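Phosphoserine aminotransferase (Bacillus circulans, PDB 2C0R) catalyses the reversible, pyridoxal-phosphate-dependent transfer of an amino group between glutamate and 3-phosphohydroxypyruvate, yielding phosphoserine for serine biosynthesis. Local coordinates at residues 155-167 / 174-188. The protein carries 1 engineered substitution. Residues are numbered along the deposited sequence; the frame is centred on the assembly and turned at random.
With PLP (pyridoxal-5'-phosphate), chain C.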
# COMPACT_ATOMS: atom_id res chain seq x y z
N GLU A 155 5.66 6.81 -23.20
CA GLU A 155 5.78 7.32 -24.56
C GLU A 155 5.52 8.82 -24.65
O GLU A 155 6.03 9.48 -25.57
CB GLU A 155 4.83 6.55 -25.47
CG GLU A 155 5.43 5.22 -25.96
CD GLU A 155 5.36 4.09 -24.96
OE1 GLU A 155 4.34 4.06 -24.25
OE2 GLU A 155 6.22 3.20 -24.77
N GLY A 156 4.75 9.39 -23.72
CA GLY A 156 4.46 10.81 -23.75
C GLY A 156 3.25 11.14 -24.63
O GLY A 156 3.16 12.26 -25.14
N ALA A 157 2.29 10.23 -24.77
CA ALA A 157 1.11 10.44 -25.58
C ALA A 157 -0.10 10.52 -24.64
O ALA A 157 -0.12 9.90 -23.56
CB ALA A 157 0.88 9.34 -26.61
N GLN A 158 -1.12 11.25 -25.05
CA GLN A 158 -2.29 11.45 -24.20
C GLN A 158 -3.55 11.65 -25.04
O GLN A 158 -3.53 12.45 -26.00
CB GLN A 158 -2.04 12.70 -23.34
CG GLN A 158 -3.21 12.92 -22.35
CD GLN A 158 -2.87 14.16 -21.51
OE1 GLN A 158 -2.18 15.10 -22.00
NE2 GLN A 158 -3.31 14.17 -20.25
N PHE A 159 -4.62 10.97 -24.70
CA PHE A 159 -5.90 11.25 -25.32
C PHE A 159 -6.48 12.56 -24.82
O PHE A 159 -6.44 12.85 -23.63
CB PHE A 159 -6.96 10.17 -24.99
CG PHE A 159 -6.73 8.86 -25.71
CD1 PHE A 159 -6.23 7.74 -25.09
CD2 PHE A 159 -7.02 8.76 -27.09
CE1 PHE A 159 -6.05 6.54 -25.75
CE2 PHE A 159 -6.83 7.55 -27.77
CZ PHE A 159 -6.33 6.44 -27.10
N LYS A 160 -7.03 13.30 -25.79
CA LYS A 160 -7.74 14.52 -25.40
C LYS A 160 -9.22 14.27 -25.16
O LYS A 160 -9.90 15.11 -24.60
CB LYS A 160 -7.68 15.59 -26.49
CG LYS A 160 -6.22 15.92 -26.87
CD LYS A 160 -6.32 17.02 -27.95
CE LYS A 160 -5.10 16.96 -28.87
NZ LYS A 160 -3.89 17.28 -28.10
N ALA A 161 -9.73 13.15 -25.62
CA ALA A 161 -11.14 12.83 -25.52
C ALA A 161 -11.28 11.32 -25.56
O ALA A 161 -10.39 10.62 -26.05
CB ALA A 161 -11.94 13.43 -26.67
N PHE A 162 -12.39 10.84 -25.06
CA PHE A 162 -12.68 9.42 -24.86
C PHE A 162 -13.91 9.03 -25.67
O PHE A 162 -14.82 9.83 -25.91
CB PHE A 162 -12.91 9.16 -23.38
CG PHE A 162 -11.73 9.68 -22.55
CD1 PHE A 162 -11.93 10.76 -21.70
CD2 PHE A 162 -10.50 9.07 -22.65
CE1 PHE A 162 -10.88 11.23 -20.92
CE2 PHE A 162 -9.45 9.60 -21.89
CZ PHE A 162 -9.62 10.69 -21.04
N PRO A 163 -13.90 7.76 -26.06
CA PRO A 163 -14.96 7.24 -26.94
C PRO A 163 -16.22 6.97 -26.14
O PRO A 163 -16.21 6.76 -24.92
CB PRO A 163 -14.38 5.92 -27.42
CG PRO A 163 -13.64 5.46 -26.18
CD PRO A 163 -12.91 6.71 -25.70
N ASP A 164 -17.33 6.95 -26.86
CA ASP A 164 -18.60 6.57 -26.24
C ASP A 164 -18.81 5.10 -26.57
O ASP A 164 -18.87 4.76 -27.75
CB ASP A 164 -19.73 7.47 -26.70
CG ASP A 164 -19.64 8.92 -26.30
OD1 ASP A 164 -19.29 9.24 -25.12
OD2 ASP A 164 -19.93 9.82 -27.14
N THR A 165 -18.90 4.26 -25.58
CA THR A 165 -18.89 2.81 -25.82
C THR A 165 -20.26 2.21 -25.62
O THR A 165 -20.38 0.99 -25.62
CB THR A 165 -17.85 2.16 -24.89
OG1 THR A 165 -18.12 2.51 -23.53
CG2 THR A 165 -16.47 2.73 -25.22
N GLY A 166 -21.27 3.04 -25.47
CA GLY A 166 -22.65 2.54 -25.33
C GLY A 166 -22.76 1.66 -24.10
O GLY A 166 -22.32 2.03 -23.00
N SER A 167 -23.33 0.47 -24.25
CA SER A 167 -23.57 -0.40 -23.11
C SER A 167 -22.31 -1.15 -22.71
O SER A 167 -22.32 -1.88 -21.70
CB SER A 167 -24.68 -1.40 -23.43
OG SER A 167 -24.18 -2.23 -24.47
N MET A 174 -5.92 6.12 -15.71
CA MET A 174 -5.56 7.51 -15.66
C MET A 174 -4.43 7.74 -14.66
O MET A 174 -4.34 8.85 -14.12
CB MET A 174 -6.77 8.34 -15.28
CG MET A 174 -7.89 8.25 -16.28
SD MET A 174 -9.21 9.44 -15.88
CE MET A 174 -10.23 9.25 -17.36
N SER A 175 -3.61 6.71 -14.43
CA SER A 175 -2.57 6.92 -13.42
C SER A 175 -1.75 8.20 -13.58
O SER A 175 -1.52 8.92 -12.60
CB SER A 175 -1.60 5.75 -13.45
OG SER A 175 -2.26 4.54 -13.05
N SER A 176 -1.35 8.52 -14.81
CA SER A 176 -0.46 9.67 -14.95
C SER A 176 -1.19 10.95 -15.36
O SER A 176 -0.49 11.94 -15.60
CB SER A 176 0.68 9.30 -15.87
OG SER A 176 0.21 8.76 -17.09
N ASP A 177 -2.52 10.99 -15.36
CA ASP A 177 -3.15 12.30 -15.65
C ASP A 177 -4.45 12.50 -14.86
O ASP A 177 -5.17 13.48 -15.05
CB ASP A 177 -3.37 12.55 -17.13
CG ASP A 177 -4.51 11.78 -17.78
OD1 ASP A 177 -5.22 11.02 -17.10
OD2 ASP A 177 -4.66 11.96 -19.01
N ILE A 178 -4.80 11.62 -13.90
CA ILE A 178 -6.07 11.82 -13.21
C ILE A 178 -6.06 13.11 -12.43
O ILE A 178 -5.08 13.47 -11.75
CB ILE A 178 -6.38 10.62 -12.28
CG1 ILE A 178 -7.89 10.59 -11.98
CG2 ILE A 178 -5.51 10.66 -11.04
CD1 ILE A 178 -8.31 9.35 -11.22
N LEU A 179 -7.15 13.83 -12.49
CA LEU A 179 -7.32 15.16 -11.87
C LEU A 179 -6.28 16.17 -12.35
O LEU A 179 -5.94 17.10 -11.63
CB LEU A 179 -7.34 15.07 -10.33
CG LEU A 179 -8.26 14.03 -9.73
CD1 LEU A 179 -8.28 14.22 -8.20
CD2 LEU A 179 -9.69 14.09 -10.28
N SER A 180 -5.87 16.01 -13.62
CA SER A 180 -5.10 17.06 -14.29
C SER A 180 -6.00 17.90 -15.18
O SER A 180 -5.57 18.96 -15.68
CB SER A 180 -4.00 16.47 -15.17
OG SER A 180 -4.52 15.71 -16.23
N ARG A 181 -7.23 17.45 -15.38
CA ARG A 181 -8.08 18.07 -16.37
C ARG A 181 -9.52 17.64 -16.11
O ARG A 181 -9.71 16.54 -15.62
CB ARG A 181 -7.68 17.69 -17.81
CG ARG A 181 -7.49 16.21 -18.07
CD ARG A 181 -7.77 15.72 -19.49
NE ARG A 181 -7.36 14.30 -19.55
CZ ARG A 181 -7.02 13.71 -20.70
NH1 ARG A 181 -6.64 12.43 -20.75
NH2 ARG A 181 -7.07 14.45 -21.82
N PRO A 182 -10.49 18.47 -16.43
CA PRO A 182 -11.88 18.02 -16.34
C PRO A 182 -12.08 16.87 -17.32
O PRO A 182 -11.52 16.76 -18.40
CB PRO A 182 -12.69 19.22 -16.81
CG PRO A 182 -11.77 20.39 -16.67
CD PRO A 182 -10.37 19.86 -16.92
N PHE A 183 -12.95 15.96 -16.89
CA PHE A 183 -13.51 14.95 -17.75
C PHE A 183 -14.87 14.56 -17.14
O PHE A 183 -15.11 14.79 -15.95
CB PHE A 183 -12.59 13.75 -17.93
CG PHE A 183 -12.40 12.85 -16.74
CD1 PHE A 183 -13.13 11.68 -16.54
CD2 PHE A 183 -11.45 13.19 -15.80
CE1 PHE A 183 -12.94 10.87 -15.42
CE2 PHE A 183 -11.21 12.39 -14.70
CZ PHE A 183 -11.94 11.23 -14.53
N ASP A 184 -15.66 13.99 -18.04
CA ASP A 184 -16.99 13.53 -17.63
C ASP A 184 -16.87 12.09 -17.14
O ASP A 184 -16.74 11.17 -17.96
CB ASP A 184 -17.97 13.63 -18.79
CG ASP A 184 -19.38 13.13 -18.52
OD1 ASP A 184 -19.70 12.91 -17.31
OD2 ASP A 184 -20.13 12.98 -19.51
N LEU A 185 -16.94 11.91 -15.82
CA LEU A 185 -16.83 10.58 -15.27
C LEU A 185 -17.89 9.63 -15.83
O LEU A 185 -17.67 8.42 -15.91
CB LEU A 185 -16.93 10.61 -13.75
CG LEU A 185 -16.74 9.28 -13.04
CD1 LEU A 185 -15.38 8.69 -13.32
CD2 LEU A 185 -16.86 9.49 -11.52
N ASN A 186 -19.03 10.19 -16.20
CA ASN A 186 -20.11 9.33 -16.68
C ASN A 186 -19.80 8.61 -17.97
O ASN A 186 -20.52 7.65 -18.34
CB ASN A 186 -21.35 10.20 -16.89
CG ASN A 186 -21.80 10.84 -15.60
OD1 ASN A 186 -22.21 10.13 -14.70
ND2 ASN A 186 -21.73 12.17 -15.52
N GLN A 187 -18.76 8.97 -18.70
CA GLN A 187 -18.38 8.15 -19.83
C GLN A 187 -17.81 6.78 -19.40
O GLN A 187 -17.76 5.88 -20.24
CB GLN A 187 -17.28 8.83 -20.67
CG GLN A 187 -17.78 9.98 -21.49
CD GLN A 187 -16.75 10.44 -22.50
OE1 GLN A 187 -15.75 11.06 -22.12
NE2 GLN A 187 -16.99 10.12 -23.78
N PHE A 188 -17.38 6.70 -18.16
CA PHE A 188 -16.62 5.53 -17.71
C PHE A 188 -17.38 4.64 -16.80
O PHE A 188 -18.15 5.12 -15.95
CB PHE A 188 -15.37 5.99 -16.93
CG PHE A 188 -14.32 6.63 -17.85
CD1 PHE A 188 -14.36 7.98 -18.10
CD2 PHE A 188 -13.35 5.84 -18.45
CE1 PHE A 188 -13.44 8.56 -18.97
CE2 PHE A 188 -12.41 6.40 -19.29
CZ PHE A 188 -12.45 7.77 -19.53
N1 PLP C . -0.30 2.83 -15.56
C2 PLP C . 0.30 4.02 -15.85
C2A PLP C . -0.33 4.86 -16.96
C3 PLP C . 1.40 4.43 -15.16
O3 PLP C . 1.97 5.64 -15.39
C4 PLP C . 1.85 3.65 -14.11
C4A PLP C . 3.08 4.11 -13.32
C5 PLP C . 1.27 2.42 -13.89
C6 PLP C . 0.15 2.03 -14.54
C5A PLP C . 1.87 1.46 -12.84
O4P PLP C . 1.56 1.92 -11.53
P PLP C . 2.03 1.14 -10.23
O1P PLP C . 1.35 1.84 -9.08
O2P PLP C . 3.53 1.30 -10.22
O3P PLP C . 1.60 -0.28 -10.41
O HOH W 1 -3.46 16.52 -18.60
O HOH W 2 -9.21 16.81 -22.27
O HOH W 3 -14.29 12.64 -23.87
O HOH W 4 -18.14 5.95 -22.99
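Gln158 faces Asp177 and Asp164 faces Gln187 at the two ends of this contact, where the mostly irregular chain 155-167 runs beside the loop 174-188, CA atoms 8.6 Å apart at the first pair and 6.6 Å at the second. At one end Gln158 is fully extended, CG anti to the backbone N (chi1 -176°), and its NE2 reaches the anti lone pair of Asp177 OD2 at 2.9 Å in a nearly straight bond. The same carboxylate oxygen makes a salt bridge to Arg181 NH1, 2.7 Å away. The Arg181 guanidinium lies between the Gln158 amide on one face and Phe162 CZ on the other, while Phe159 O sits at its edge, doubtfully close to NH2. Phe162 fills the middle: Phe188 presents its edge to the ring face, planes 71° apart, and Met174 CE touches Phe162 CZ at 4.0 Å. At the far end Gln187 NE2 divides its hydrogens between Phe162 O (3.1 Å) and Asp164 OD1 (2.8 Å). Asp177 OD1 is hydrogen-bonded to Ser150 OG. The loop joining strands 170-173 and 190-194, with Ser175 and Ser176 of the cofactor pocket near its start, thus packs against 155-167 beside the pyridoxal phosphate site of this class-V, fold type I aminotransferase.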